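Local coordinates for formylmethanofuran--tetrahydromethanopterin formyltransferase (PDB 1M5S), which catalyses the reversible transfer of a formyl group from formylmethanofuran to tetrahydromethanopterin, a step in methanogenesis from carbon dioxide, at residues A[25-28]-A[32-35]; A[35-40]-A[72-77]; A[86-91]-A[113-118]. All blocks are in the same frame, centred on the assembly; numbering follows the deposited sequence.

Interaction 1 of 3, residues A[25-28]-A[32-35]; sequences ITAA and WALV
Ala27 is nearly fully extended, with phi -160° and psi 175°, and this backbone shape presents its methyl to the start of helix 30-41. Facing it, Trp32 keeps CG anti to its carbonyl carbon, chi1 -74°. That torsion leads the indole away from residues 25-28 and leaves CB as the part of the side chain that touches them. The methyl of Ala27 sits over the peptide that joins Trp32 to Ala33. Its CB lies 3.3 Å from Ala33 N, a tight approach, and 3.7 Å from Trp32 C. The same Ala27 CB is 3.8 Å from Trp32 CB and 3.8 Å from Ala33 CB. Ala27 and Ala33 carry no more than methyls, and the backbones lie close here, with the CA atoms of the two 4.8 Å apart. Ala33 adds a looser contact, its CB 4.1 Å from Ile25 O. Thr26 points away from the helix. Its OG1 is held by Asp67 and Arg69, and its backbone is hydrogen-bonded to Ala103. Trp32 packs on Leu177 of the second subunit. A short turn folds helix 30-41 back onto the end of strand 12-26, and the helix packs through alanines against the strand it follows, in a protein of alpha/beta sandwich fold.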
loop_
_atom_site.group_PDB
_atom_site.type_symbol
_atom_site.label_atom_id
_atom_site.label_comp_id
_atom_site.label_asym_id
_atom_site.label_seq_id
_atom_site.Cartn_x
_atom_site.Cartn_y
_atom_site.Cartn_z
ATOM N N ILE A 25 -14.125 -6.128 -12.158
ATOM C CA ILE A 25 -14.139 -4.672 -12.045
ATOM C C ILE A 25 -12.852 -4.116 -12.653
ATOM O O ILE A 25 -11.758 -4.479 -12.224
ATOM C CB ILE A 25 -14.244 -4.209 -10.567
ATOM C CG1 ILE A 25 -15.459 -4.852 -9.893
ATOM C CG2 ILE A 25 -14.382 -2.685 -10.499
ATOM C CD1 ILE A 25 -15.414 -4.812 -8.386
ATOM N N THR A 26 -12.981 -3.353 -13.739
ATOM C CA THR A 26 -11.841 -2.610 -14.273
ATOM C C THR A 26 -11.900 -1.158 -13.829
ATOM O O THR A 26 -12.926 -0.698 -13.310
ATOM C CB THR A 26 -11.766 -2.647 -15.811
ATOM O OG1 THR A 26 -12.812 -1.845 -16.361
ATOM C CG2 THR A 26 -11.876 -4.087 -16.335
ATOM N N ALA A 27 -10.762 -0.477 -13.928
ATOM C CA ALA A 27 -10.651 0.909 -13.497
ATOM C C ALA A 27 -9.450 1.540 -14.177
ATOM O O ALA A 27 -8.724 0.863 -14.913
ATOM C CB ALA A 27 -10.508 0.983 -11.982
ATOM N N ALA A 28 -9.269 2.842 -13.962
ATOM C CA ALA A 28 -8.215 3.592 -14.641
ATOM C C ALA A 28 -6.838 3.045 -14.272
ATOM O O ALA A 28 -5.953 2.949 -15.133
ATOM C CB ALA A 28 -8.312 5.081 -14.291
ATOM N N TRP A 32 -7.310 1.947 -8.234
ATOM C CA TRP A 32 -8.748 2.311 -8.245
ATOM C C TRP A 32 -9.624 1.070 -8.431
ATOM O O TRP A 32 -10.799 1.046 -8.036
ATOM C CB TRP A 32 -9.027 3.343 -9.332
ATOM C CG TRP A 32 -8.505 4.709 -8.913
ATOM C CD1 TRP A 32 -7.558 5.431 -9.520
ATOM C CD2 TRP A 32 -8.956 5.432 -7.779
ATOM N NE1 TRP A 32 -7.364 6.609 -8.732
ATOM C CE2 TRP A 32 -8.180 6.580 -7.705
ATOM C CE3 TRP A 32 -9.930 5.203 -6.799
ATOM C CZ2 TRP A 32 -8.285 7.510 -6.665
ATOM C CZ3 TRP A 32 -10.046 6.159 -5.767
ATOM C CH2 TRP A 32 -9.258 7.255 -5.701
ATOM N N ALA A 33 -9.080 0.059 -9.096
ATOM C CA ALA A 33 -9.786 -1.205 -9.243
ATOM C C ALA A 33 -9.826 -1.928 -7.887
ATOM O O ALA A 33 -10.855 -2.489 -7.514
ATOM C CB ALA A 33 -9.100 -2.074 -10.302
ATOM N N LEU A 34 -8.753 -1.804 -7.103
ATOM C CA LEU A 34 -8.692 -2.434 -5.786
ATOM C C LEU A 34 -9.566 -1.737 -4.754
ATOM O O LEU A 34 -10.176 -2.394 -3.917
ATOM C CB LEU A 34 -7.253 -2.499 -5.270
ATOM C CG LEU A 34 -7.049 -3.210 -3.921
ATOM C CD1 LEU A 34 -7.459 -4.682 -4.029
ATOM C CD2 LEU A 34 -5.589 -3.100 -3.495
ATOM N N VAL A 35 -9.630 -0.410 -4.811
ATOM C CA VAL A 35 -10.548 0.346 -3.964
ATOM C C VAL A 35 -12.005 -0.112 -4.133
ATOM O O VAL A 35 -12.677 -0.423 -3.146
ATOM C CB VAL A 35 -10.446 1.866 -4.258
ATOM C CG1 VAL A 35 -11.597 2.618 -3.599
ATOM C CG2 VAL A 35 -9.127 2.397 -3.747
#

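Interaction 2 of 3, residues A[35-40]-A[72-77]; sequences VAATEA and VYVQIC
Ala37 points its methyl from helix 30-41 at strand 71-78 and sets it over the CG1 methyls of two valines of that strand. Val72 and Val74 lie two residues apart, so both side chains face the helix. Each offers one branch. Ala37 CB is 3.6 Å from Val72 CG1 and 3.7 Å from Val74 CG1. The two branches are reached by different rotations. Val72 has CG1 opposite its backbone N, chi1 -177°. Val74 turns its CG1 opposite the carbonyl carbon instead, chi1 -65°. As a result the two CG1 atoms converge on Ala37, and Val72 CG1 lies 4.3 Å from Val74 CG1. The methyl rests against both at once. Val74 CG1 comes within 4.1 Å of Ala37 O, which takes a hydrogen bond from Thr41 OG1. Nearest along the backbones are the CA atoms of Ala37 and Val72, 6.5 Å apart. Tyr73 points to the other side of the strand, where it makes a cation-pi contact with Arg22. The helix has a further face at a subunit boundary: Thr38 packs on Thr38 of the second subunit, and Glu39 OE2 accepts a hydrogen bond from Ala44 N of that subunit. The side chains that meet are all apolar. Methyl against methyl gives no directional bond, so the fit depends on the shape of small and branched side chains.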
loop_
_atom_site.group_PDB
_atom_site.type_symbol
_atom_site.label_atom_id
_atom_site.label_comp_id
_atom_site.label_asym_id
_atom_site.label_seq_id
_atom_site.Cartn_x
_atom_site.Cartn_y
_atom_site.Cartn_z
ATOM N N VAL A 35 -9.630 -0.410 -4.811
ATOM C CA VAL A 35 -10.548 0.346 -3.964
ATOM C C VAL A 35 -12.005 -0.112 -4.133
ATOM O O VAL A 35 -12.677 -0.423 -3.146
ATOM C CB VAL A 35 -10.446 1.866 -4.258
ATOM C CG1 VAL A 35 -11.597 2.618 -3.599
ATOM C CG2 VAL A 35 -9.127 2.397 -3.747
ATOM N N ALA A 36 -12.448 -0.237 -5.386
ATOM C CA ALA A 36 -13.816 -0.655 -5.716
ATOM C C ALA A 36 -14.096 -2.102 -5.314
ATOM O O ALA A 36 -15.108 -2.392 -4.682
ATOM C CB ALA A 36 -14.063 -0.481 -7.208
ATOM N N ALA A 37 -13.181 -2.995 -5.674
ATOM C CA ALA A 37 -13.305 -4.414 -5.367
ATOM C C ALA A 37 -13.357 -4.664 -3.874
ATOM O O ALA A 37 -14.049 -5.560 -3.416
ATOM C CB ALA A 37 -12.147 -5.180 -5.977
ATOM N N THR A 38 -12.606 -3.872 -3.121
ATOM C CA THR A 38 -12.542 -4.022 -1.676
ATOM C C THR A 38 -13.831 -3.550 -1.009
ATOM O O THR A 38 -14.399 -4.252 -0.171
ATOM C CB THR A 38 -11.341 -3.237 -1.104
ATOM O OG1 THR A 38 -10.130 -3.756 -1.675
ATOM C CG2 THR A 38 -11.283 -3.367 0.414
ATOM N N GLU A 39 -14.279 -2.353 -1.381
ATOM C CA GLU A 39 -15.531 -1.799 -0.884
ATOM C C GLU A 39 -16.695 -2.751 -1.180
ATOM O O GLU A 39 -17.498 -3.053 -0.299
ATOM C CB GLU A 39 -15.781 -0.437 -1.539
ATOM C CG GLU A 39 -17.049 0.262 -1.084
ATOM C CD GLU A 39 -17.024 0.663 0.384
ATOM O OE1 GLU A 39 -15.980 1.152 0.864
ATOM O OE2 GLU A 39 -18.074 0.535 1.049
ATOM N N ALA A 40 -16.673 -3.341 -2.369
ATOM C CA ALA A 40 -17.770 -4.177 -2.851
ATOM C C ALA A 40 -17.817 -5.565 -2.212
ATOM O O ALA A 40 -18.843 -6.244 -2.294
ATOM C CB ALA A 40 -17.692 -4.307 -4.366
ATOM N N VAL A 72 -9.923 -6.239 -11.328
ATOM C CA VAL A 72 -9.929 -7.188 -10.213
ATOM C C VAL A 72 -11.154 -8.093 -10.366
ATOM O O VAL A 72 -12.273 -7.604 -10.534
ATOM C CB VAL A 72 -10.030 -6.477 -8.832
ATOM C CG1 VAL A 72 -9.948 -7.499 -7.714
ATOM C CG2 VAL A 72 -8.926 -5.444 -8.674
ATOM N N TYR A 73 -10.922 -9.404 -10.369
ATOM C CA TYR A 73 -12.005 -10.384 -10.288
ATOM C C TYR A 73 -12.437 -10.561 -8.844
ATOM O O TYR A 73 -11.599 -10.730 -7.953
ATOM C CB TYR A 73 -11.560 -11.740 -10.838
ATOM C CG TYR A 73 -11.353 -11.761 -12.331
ATOM C CD1 TYR A 73 -12.430 -11.906 -13.203
ATOM C CD2 TYR A 73 -10.071 -11.678 -12.872
ATOM C CE1 TYR A 73 -12.229 -11.980 -14.576
ATOM C CE2 TYR A 73 -9.860 -11.741 -14.241
ATOM C CZ TYR A 73 -10.941 -11.896 -15.089
ATOM O OH TYR A 73 -10.719 -11.996 -16.445
ATOM N N VAL A 74 -13.735 -10.421 -8.602
ATOM C CA VAL A 74 -14.297 -10.718 -7.292
ATOM C C VAL A 74 -15.325 -11.846 -7.407
ATOM O O VAL A 74 -15.747 -12.206 -8.510
ATOM C CB VAL A 74 -14.954 -9.465 -6.646
ATOM C CG1 VAL A 74 -13.888 -8.407 -6.356
ATOM C CG2 VAL A 74 -16.040 -8.902 -7.547
ATOM N N GLN A 75 -15.528 -12.540 -6.294
ATOM C CA GLN A 75 -16.574 -13.540 -6.193
ATOM C C GLN A 75 -17.493 -13.114 -5.070
ATOM O O GLN A 75 -17.031 -12.629 -4.040
ATOM C CB GLN A 75 -15.983 -14.920 -5.893
ATOM C CG GLN A 75 -15.247 -15.549 -7.061
ATOM C CD GLN A 75 -14.694 -16.928 -6.740
ATOM O OE1 GLN A 75 -15.090 -17.558 -5.760
ATOM N NE2 GLN A 75 -13.791 -17.411 -7.589
ATOM N N ILE A 76 -18.785 -13.077 -5.370
ATOM C CA ILE A 76 -19.787 -12.830 -4.352
ATOM C C ILE A 76 -20.624 -14.098 -4.248
ATOM O O ILE A 76 -20.968 -14.703 -5.263
ATOM C CB ILE A 76 -20.665 -11.618 -4.720
ATOM C CG1 ILE A 76 -19.797 -10.350 -4.772
ATOM C CG2 ILE A 76 -21.774 -11.439 -3.695
ATOM C CD1 ILE A 76 -20.396 -9.197 -5.578
ATOM N N CYS A 77 -20.744 -14.599 -3.022
ATOM C CA CYS A 77 -21.253 -15.943 -2.763
ATOM C C CYS A 77 -22.453 -15.870 -1.833
ATOM O O CYS A 77 -22.480 -15.069 -0.889
ATOM C CB CYS A 77 -20.177 -16.811 -2.098
ATOM S SG CYS A 77 -18.577 -16.889 -2.947
#

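Interaction 3 of 3, residues A[86-91]-A[113-118]; sequences EQLLER and KQDNVG. Unlike the reference sequence in segment 113-118: Asp115 (reference Phe).
Helix 81-95 comes nearest to the bend where strand 113-115 passes into helix 117-122 at Leu89 and Val117, whose CA atoms are 6.2 Å apart. Asn116 is the centre of an inverse gamma turn in this bend, marked by a weak bond from Val117 N to Asp115 O. Leu88 points at the bend, and Leu89 reaches it with the end of its side chain. Val117 CG2 lies 4.0 Å from Leu88 CB and 4.1 Å from Leu88 CD1, and the two side chains cross at about a right angle. Leu89 CD2 adds a looser touch, 4.3 Å from Val117 CG2. Asp115, a phenylalanine in the reference sequence, has its acid group on this apolar surface, with OD1 3.9 Å from Leu88 CD1. The buried OD1 has no partner in the model, and with Glu85 close by its pKa could be raised, though the sequence difference invites caution. Elsewhere on the helix, Arg91 NE donates to Gln87 OE1 at 2.8 Å, with an N-H...O angle of 162°. Leu88 and Val117 both reach Ile155, and Leu88 touches Ala21 and Val23. Helix 81-95 thus packs, through Leu88, against strands 12-26 and 147-170 and the start of helix 117-122.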
loop_
_atom_site.group_PDB
_atom_site.type_symbol
_atom_site.label_atom_id
_atom_site.label_comp_id
_atom_site.label_asym_id
_atom_site.label_seq_id
_atom_site.Cartn_x
_atom_site.Cartn_y
_atom_site.Cartn_z
ATOM N N GLU A 86 -29.627 -10.267 -5.597
ATOM C CA GLU A 86 -29.849 -9.148 -4.689
ATOM C C GLU A 86 -28.521 -8.543 -4.233
ATOM O O GLU A 86 -28.352 -7.323 -4.262
ATOM C CB GLU A 86 -30.652 -9.621 -3.473
ATOM C CG GLU A 86 -31.174 -8.515 -2.560
ATOM C CD GLU A 86 -31.882 -9.061 -1.323
ATOM O OE1 GLU A 86 -32.350 -10.222 -1.350
ATOM O OE2 GLU A 86 -31.966 -8.328 -0.316
ATOM N N GLN A 87 -27.579 -9.405 -3.847
ATOM C CA GLN A 87 -26.276 -8.962 -3.357
ATOM C C GLN A 87 -25.471 -8.311 -4.467
ATOM O O GLN A 87 -24.776 -7.324 -4.243
ATOM C CB GLN A 87 -25.489 -10.136 -2.782
ATOM C CG GLN A 87 -25.899 -10.516 -1.386
ATOM C CD GLN A 87 -25.819 -9.359 -0.416
ATOM O OE1 GLN A 87 -24.735 -8.887 -0.092
ATOM N NE2 GLN A 87 -26.969 -8.925 0.091
ATOM N N LEU A 88 -25.592 -8.857 -5.671
ATOM C CA LEU A 88 -24.951 -8.279 -6.841
ATOM C C LEU A 88 -25.472 -6.874 -7.116
ATOM O O LEU A 88 -24.688 -5.948 -7.318
ATOM C CB LEU A 88 -25.186 -9.161 -8.062
ATOM C CG LEU A 88 -24.369 -10.448 -8.088
ATOM C CD1 LEU A 88 -24.787 -11.300 -9.272
ATOM C CD2 LEU A 88 -22.897 -10.111 -8.168
ATOM N N LEU A 89 -26.789 -6.709 -7.050
ATOM C CA LEU A 89 -27.416 -5.416 -7.300
ATOM C C LEU A 89 -26.944 -4.373 -6.306
ATOM O O LEU A 89 -26.474 -3.314 -6.699
ATOM C CB LEU A 89 -28.951 -5.526 -7.238
ATOM C CG LEU A 89 -29.696 -5.525 -8.571
ATOM C CD1 LEU A 89 -29.257 -4.326 -9.396
ATOM C CD2 LEU A 89 -29.404 -6.820 -9.311
ATOM N N GLU A 90 -27.006 -4.713 -5.023
ATOM C CA GLU A 90 -26.696 -3.770 -3.958
ATOM C C GLU A 90 -25.194 -3.455 -3.875
ATOM O O GLU A 90 -24.807 -2.309 -3.665
ATOM C CB GLU A 90 -27.201 -4.324 -2.623
ATOM C CG GLU A 90 -28.724 -4.302 -2.507
ATOM C CD GLU A 90 -29.241 -4.874 -1.209
ATOM O OE1 GLU A 90 -28.682 -4.542 -0.137
ATOM O OE2 GLU A 90 -30.239 -5.627 -1.266
ATOM N N ARG A 91 -24.356 -4.460 -4.109
ATOM C CA ARG A 91 -22.894 -4.323 -3.950
ATOM C C ARG A 91 -22.238 -3.646 -5.168
ATOM O O ARG A 91 -21.272 -2.881 -5.033
ATOM C CB ARG A 91 -22.255 -5.693 -3.734
ATOM C CG ARG A 91 -22.144 -6.065 -2.251
ATOM C CD ARG A 91 -21.932 -7.563 -2.026
ATOM N NE ARG A 91 -22.182 -7.985 -0.639
ATOM C CZ ARG A 91 -21.353 -7.729 0.383
ATOM N NH1 ARG A 91 -20.215 -7.046 0.197
ATOM N NH2 ARG A 91 -21.576 -8.121 1.646
ATOM N N LYS A 113 -26.379 -20.003 -15.587
ATOM C CA LYS A 113 -27.132 -18.980 -14.862
ATOM C C LYS A 113 -26.554 -17.583 -15.144
ATOM O O LYS A 113 -25.344 -17.434 -15.294
ATOM C CB LYS A 113 -27.096 -19.277 -13.362
ATOM C CG LYS A 113 -28.440 -19.161 -12.679
ATOM C CD LYS A 113 -28.663 -17.765 -12.157
ATOM C CE LYS A 113 -29.912 -17.697 -11.304
ATOM N NZ LYS A 113 -31.146 -17.808 -12.120
ATOM N N GLN A 114 -27.435 -16.603 -15.350
ATOM C CA GLN A 114 -27.046 -15.218 -15.636
ATOM C C GLN A 114 -28.022 -14.238 -14.992
ATOM O O GLN A 114 -29.230 -14.299 -15.233
ATOM C CB GLN A 114 -27.023 -14.956 -17.145
ATOM C CG GLN A 114 -25.985 -15.737 -17.924
ATOM C CD GLN A 114 -24.578 -15.218 -17.723
ATOM O OE1 GLN A 114 -24.374 -14.123 -17.198
ATOM N NE2 GLN A 114 -23.593 -16.001 -18.155
ATOM N N ASP A 115 -27.499 -13.337 -14.168
ATOM C CA ASP A 115 -28.310 -12.273 -13.591
ATOM C C ASP A 115 -28.096 -11.007 -14.424
ATOM O O ASP A 115 -26.967 -10.702 -14.811
ATOM C CB ASP A 115 -27.909 -12.039 -12.131
ATOM C CG ASP A 115 -28.149 -13.262 -11.251
ATOM O OD1 ASP A 115 -27.167 -13.942 -10.878
ATOM O OD2 ASP A 115 -29.319 -13.537 -10.914
ATOM N N ASN A 116 -29.182 -10.331 -14.791
ATOM C CA ASN A 116 -29.089 -9.194 -15.712
ATOM C C ASN A 116 -28.805 -7.873 -14.993
ATOM O O ASN A 116 -29.414 -6.843 -15.287
ATOM C CB ASN A 116 -30.361 -9.096 -16.580
ATOM C CG ASN A 116 -31.601 -8.671 -15.790
ATOM O OD1 ASN A 116 -31.666 -8.800 -14.558
ATOM N ND2 ASN A 116 -32.593 -8.146 -16.508
ATOM N N VAL A 117 -27.769 -7.896 -14.158
ATOM C CA VAL A 117 -27.386 -6.769 -13.309
ATOM C C VAL A 117 -27.182 -5.461 -14.090
ATOM O O VAL A 117 -27.693 -4.416 -13.695
ATOM C CB VAL A 117 -26.093 -7.110 -12.523
ATOM C CG1 VAL A 117 -25.754 -6.002 -11.534
ATOM C CG2 VAL A 117 -26.270 -8.436 -11.798
ATOM N N GLY A 118 -26.491 -5.542 -15.223
ATOM C CA GLY A 118 -26.240 -4.360 -16.028
ATOM C C GLY A 118 -27.509 -3.725 -16.573
ATOM O O GLY A 118 -27.619 -2.500 -16.653
#

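Interactions 1 and 2 are consecutive parts of one packing layer, with centres about 9 Å apart. They share Val35 and helix 30-41, which lies over the neighbouring strands 12-26 and 71-78. Val72 joins them: its N is 2.7 Å from Ile25 O, a probable hydrogen bond, and its CG2 is 3.7 Å from Ala33 C. Interaction 3 lies on helix 81-95, which follows strand 71-78, about 13 Å from interaction 2 between centres. Ile76 CD1 meets Leu88 CD2 at 3.7 Å, and Arg91 NH1 is hydrogen-bonded to Ala40 O at 3.0 Å. Interactions 1 and 3 do not touch; their nearest atoms are about 7 Å apart. All three have residues touching the second subunit of the homotetramer.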